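Local coordinates for protein polyphosphate kinase (Porphyromonas gingivalis, PDB 2O8R) that probably catalyses the reversible transfer of the terminal phosphate of ATP to a growing chain of inorganic polyphosphate, at residues T32-V35 against Y36-I39; H448-A451 against G452-P455. The protein carries 3 engineered substitutions. One frame throughout, in Å; residues are numbered along the deposited sequence.

Contact 1 of 2, residues T32-V35 against Y36-I39; sequences TLPV and YDRI
Arg-38 folds back from the first turn of helix 35-63 so that Leu-33 O, in the loop leading into the helix, lies near its guanidinium edge, tilted from the plane. Arg-38 CG lies anti to its own carbonyl carbon (chi1 -58°) and the chain bends at chi3, which turns Arg-38 NE to within 2.8 Å of Leu-33 O. This bond is bent (132°), its donor above the carbonyl plane, and Arg-38 NH2 adds a weak bond to Leu-33 O at 3.1 Å. Val-35 CG1 packs over one guanidinium face, while Arg-38 CG rests 3.9 Å from Leu-33 CB. At the N-cap, Pro-34 fits because no N-H is needed there for helix bonding; its O takes a weak bond from Asp-37 N. Asp-37 slants across the proline ring, Asp-37 OD2 3.3 Å from Pro-34 CD and hydrogen-bonded to Thr-319. Regular helical bonding begins with Ile-39 N to Val-35 O, 2.9 Å and nearly straight at 169°. Val-35 and Ile-39 are branched apolar residues suited to the buried side against helix 83-112. Two N-H groups, one bond weak, thus tie the loop carbonyl to the helix; the arginine probably stays charged and polarises that carbonyl.

Contact 2 of 2, residues H448-A451 against G452-P455; sequences HTPA and GERP
Thr-449 and Pro-450 face Glu-453 and the Arg-454 carbonyl across the tip of a beta hairpin, the loop joining antiparallel strands 442-447 and 457-462 in the first phospholipase D-like C-terminal domain. Ala-451 and Gly-452 form its exposed bend; both touch a crystal neighbour, so the lattice may influence its shape. No hydrogen bond links the two halves, so the contact rests on van der Waals packing. Its main part is the contact of the proline ring with the glutamate chain, both its methylenes and its carboxylate. The Pro-450 ring lies obliquely against the Glu-453 side chain, with Pro-450 CB 3.8 Å from Glu-453 CB and Pro-450 CG equally far from Glu-453 CG. Because the glutamate chain bends at chi2 (88°), its carboxylate comes alongside the proline, Glu-453 CD reaching 3.6 Å from Pro-450 CG and Glu-453 OE1 3.6 Å from Pro-450 CB. A glutamate suits this exposed position, since its long chain can follow the ring carbons.

Contacts between side chain and backbone form a second group. Before the bend, Thr-449 turns its short branches to the carbonyl of Arg-454 on the returning limb. The Arg-454 side chain points away from this packing and touches His-488 of helix 484-497, with a sulfate ion about 5 Å from it. Pro-455 also meets that helix, at His-488 and Tyr-491, so the returning limb lies against it. With its methyl placed anti to the carbonyl carbon, Thr-449 sets Thr-449 CG2 3.7 Å from Arg-454 O.

Overall arrangement
From the N terminus, the chain runs through helix 13-29 to contact 1, which closes the junction between the following loop and helix 35-63 in the N-terminal domain. This buried junction meets helix 83-112, the loop carrying Leu-317 and Thr-319, and Met-593 and Lys-655 of the second C-terminal domain range. The chain then passes through the middle domain before entering the first C-terminal domain, where contact 2 closes the hairpin between strands 442-447 and 457-462. The contacts follow in series, neither nested nor crossed. Their centres lie 56 Å apart on opposite sides of the chain's centre, and contact 2, unlike contact 1, lies at the surface.

Contact 1 of 2, residues T32-V35 against Y36-I39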
loop_
_atom_site.group_PDB
_atom_site.type_symbol
_atom_site.label_atom_id
_atom_site.label_comp_id
_atom_site.label_asym_id
_atom_site.label_seq_id
_atom_site.Cartn_x
_atom_site.Cartn_y
_atom_site.Cartn_z
ATOM N N THR A 32 30.052 -13.418 13.076
ATOM C CA THR A 32 30.407 -12.236 13.859
ATOM C C THR A 32 29.301 -11.203 13.828
ATOM O O THR A 32 29.400 -10.174 14.488
ATOM C CB THR A 32 31.675 -11.567 13.354
ATOM O OG1 THR A 32 31.405 -10.919 12.101
ATOM C CG2 THR A 32 32.783 -12.595 13.190
ATOM N N LEU A 33 28.258 -11.481 13.053
ATOM C CA LEU A 33 27.156 -10.549 12.854
ATOM C C LEU A 33 25.966 -10.918 13.720
ATOM O O LEU A 33 25.682 -12.103 13.910
ATOM C CB LEU A 33 26.731 -10.552 11.388
ATOM C CG LEU A 33 27.798 -10.135 10.381
ATOM C CD1 LEU A 33 27.171 -10.092 9.028
ATOM C CD2 LEU A 33 28.420 -8.772 10.726
ATOM N N PRO A 34 25.274 -9.900 14.266
ATOM C CA PRO A 34 24.034 -10.063 15.020
ATOM C C PRO A 34 23.051 -10.871 14.212
ATOM O O PRO A 34 22.900 -10.585 13.023
ATOM C CB PRO A 34 23.541 -8.628 15.166
ATOM C CG PRO A 34 24.772 -7.834 15.186
ATOM C CD PRO A 34 25.688 -8.488 14.216
ATOM N N VAL A 35 22.401 -11.865 14.834
ATOM C CA VAL A 35 21.607 -12.863 14.068
ATOM C C VAL A 35 20.675 -12.279 13.037
ATOM O O VAL A 35 20.632 -12.766 11.908
ATOM C CB VAL A 35 20.689 -13.790 14.908
ATOM C CG1 VAL A 35 21.235 -15.182 14.945
ATOM C CG2 VAL A 35 20.335 -13.208 16.294
ATOM N N TYR A 36 19.917 -11.252 13.425
ATOM C CA TYR A 36 18.914 -10.734 12.525
ATOM C C TYR A 36 19.519 -10.123 11.269
ATOM O O TYR A 36 18.900 -10.148 10.210
ATOM C CB TYR A 36 17.895 -9.847 13.250
ATOM C CG TYR A 36 16.859 -10.706 13.950
ATOM C CD1 TYR A 36 17.052 -11.158 15.259
ATOM C CD2 TYR A 36 15.708 -11.114 13.281
ATOM C CE1 TYR A 36 16.112 -11.970 15.880
ATOM C CE2 TYR A 36 14.766 -11.913 13.893
ATOM C CZ TYR A 36 14.975 -12.344 15.181
ATOM O OH TYR A 36 14.033 -13.147 15.758
ATOM N N ASP A 37 20.763 -9.654 11.373
ATOM C CA ASP A 37 21.513 -9.218 10.194
ATOM C C ASP A 37 21.677 -10.360 9.216
ATOM O O ASP A 37 21.477 -10.182 8.019
ATOM C CB ASP A 37 22.895 -8.678 10.568
ATOM C CG ASP A 37 22.824 -7.436 11.425
ATOM O OD1 ASP A 37 21.707 -6.929 11.703
ATOM O OD2 ASP A 37 23.907 -6.970 11.820
ATOM N N ARG A 38 22.034 -11.529 9.739
ATOM C CA ARG A 38 22.247 -12.704 8.916
ATOM C C ARG A 38 20.939 -13.213 8.324
ATOM O O ARG A 38 20.869 -13.521 7.131
ATOM C CB ARG A 38 22.931 -13.794 9.728
ATOM C CG ARG A 38 24.261 -13.352 10.294
ATOM C CD ARG A 38 24.911 -14.492 11.009
ATOM N NE ARG A 38 24.873 -14.338 12.453
ATOM C CZ ARG A 38 25.127 -15.319 13.312
ATOM N NH1 ARG A 38 25.420 -16.536 12.874
ATOM N NH2 ARG A 38 25.063 -15.089 14.611
ATOM N N ILE A 39 19.905 -13.280 9.157
ATOM C CA ILE A 39 18.567 -13.686 8.724
ATOM C C ILE A 39 18.046 -12.846 7.547
ATOM O O ILE A 39 17.500 -13.400 6.570
ATOM C CB ILE A 39 17.567 -13.627 9.899
ATOM C CG1 ILE A 39 17.922 -14.700 10.941
ATOM C CG2 ILE A 39 16.120 -13.760 9.392
ATOM C CD1 ILE A 39 16.806 -15.035 11.906
#

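Contact 2 of 2, residues H448-A451 against G452-P455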
loop_
_atom_site.group_PDB
_atom_site.type_symbol
_atom_site.label_atom_id
_atom_site.label_comp_id
_atom_site.label_asym_id
_atom_site.label_seq_id
_atom_site.Cartn_x
_atom_site.Cartn_y
_atom_site.Cartn_z
ATOM N N HIS A 448 14.448 32.698 -12.596
ATOM C CA HIS A 448 14.068 33.692 -13.597
ATOM C C HIS A 448 15.327 34.450 -14.009
ATOM O O HIS A 448 16.090 34.916 -13.159
ATOM C CB HIS A 448 13.049 34.678 -13.036
ATOM C CG HIS A 448 11.663 34.124 -12.910
ATOM N ND1 HIS A 448 11.015 34.012 -11.697
ATOM C CD2 HIS A 448 10.789 33.681 -13.845
ATOM C CE1 HIS A 448 9.806 33.514 -11.889
ATOM N NE2 HIS A 448 9.645 33.303 -13.184
ATOM N N THR A 449 15.553 34.533 -15.316
ATOM C CA THR A 449 16.705 35.228 -15.884
ATOM C C THR A 449 16.217 35.997 -17.106
ATOM O O THR A 449 15.270 35.558 -17.754
ATOM C CB THR A 449 17.801 34.234 -16.326
ATOM O OG1 THR A 449 17.229 33.232 -17.181
ATOM C CG2 THR A 449 18.461 33.574 -15.115
ATOM N N PRO A 450 16.849 37.149 -17.415
ATOM C CA PRO A 450 16.578 38.034 -18.558
ATOM C C PRO A 450 15.851 37.458 -19.798
ATOM O O PRO A 450 14.615 37.488 -19.840
ATOM C CB PRO A 450 17.976 38.545 -18.908
ATOM C CG PRO A 450 18.668 38.635 -17.553
ATOM C CD PRO A 450 17.931 37.715 -16.586
ATOM N N ALA A 451 16.589 36.968 -20.795
ATOM C CA ALA A 451 15.976 36.537 -22.061
ATOM C C ALA A 451 16.860 35.564 -22.825
ATOM O O ALA A 451 16.563 34.373 -22.900
ATOM C CB ALA A 451 15.643 37.748 -22.941
ATOM N N GLY A 452 17.936 36.083 -23.406
ATOM C CA GLY A 452 18.929 35.251 -24.066
ATOM C C GLY A 452 20.063 34.925 -23.112
ATOM O O GLY A 452 21.126 34.459 -23.532
ATOM N N GLU A 453 19.824 35.171 -21.824
ATOM C CA GLU A 453 20.811 34.966 -20.765
ATOM C C GLU A 453 21.059 33.482 -20.495
ATOM O O GLU A 453 20.242 32.625 -20.858
ATOM C CB GLU A 453 20.324 35.641 -19.479
ATOM C CG GLU A 453 21.426 36.152 -18.560
ATOM C CD GLU A 453 21.861 37.571 -18.890
ATOM O OE1 GLU A 453 21.430 38.105 -19.936
ATOM O OE2 GLU A 453 22.632 38.159 -18.100
ATOM N N ARG A 454 22.194 33.184 -19.864
ATOM C CA ARG A 454 22.450 31.845 -19.354
ATOM C C ARG A 454 21.405 31.516 -18.302
ATOM O O ARG A 454 21.080 32.365 -17.462
ATOM C CB ARG A 454 23.848 31.736 -18.731
ATOM C CG ARG A 454 25.028 31.705 -19.702
ATOM C CD ARG A 454 24.800 30.776 -20.892
ATOM N NE ARG A 454 24.263 31.507 -22.042
ATOM C CZ ARG A 454 24.039 30.979 -23.241
ATOM N NH1 ARG A 454 24.304 29.700 -23.475
ATOM N NH2 ARG A 454 23.552 31.740 -24.213
ATOM N N PRO A 455 20.852 30.293 -18.360
ATOM C CA PRO A 455 19.989 29.819 -17.288
ATOM C C PRO A 455 20.781 29.783 -15.995
ATOM O O PRO A 455 21.956 29.426 -15.999
ATOM C CB PRO A 455 19.616 28.401 -17.729
ATOM C CG PRO A 455 20.616 28.030 -18.757
ATOM C CD PRO A 455 20.991 29.297 -19.436
#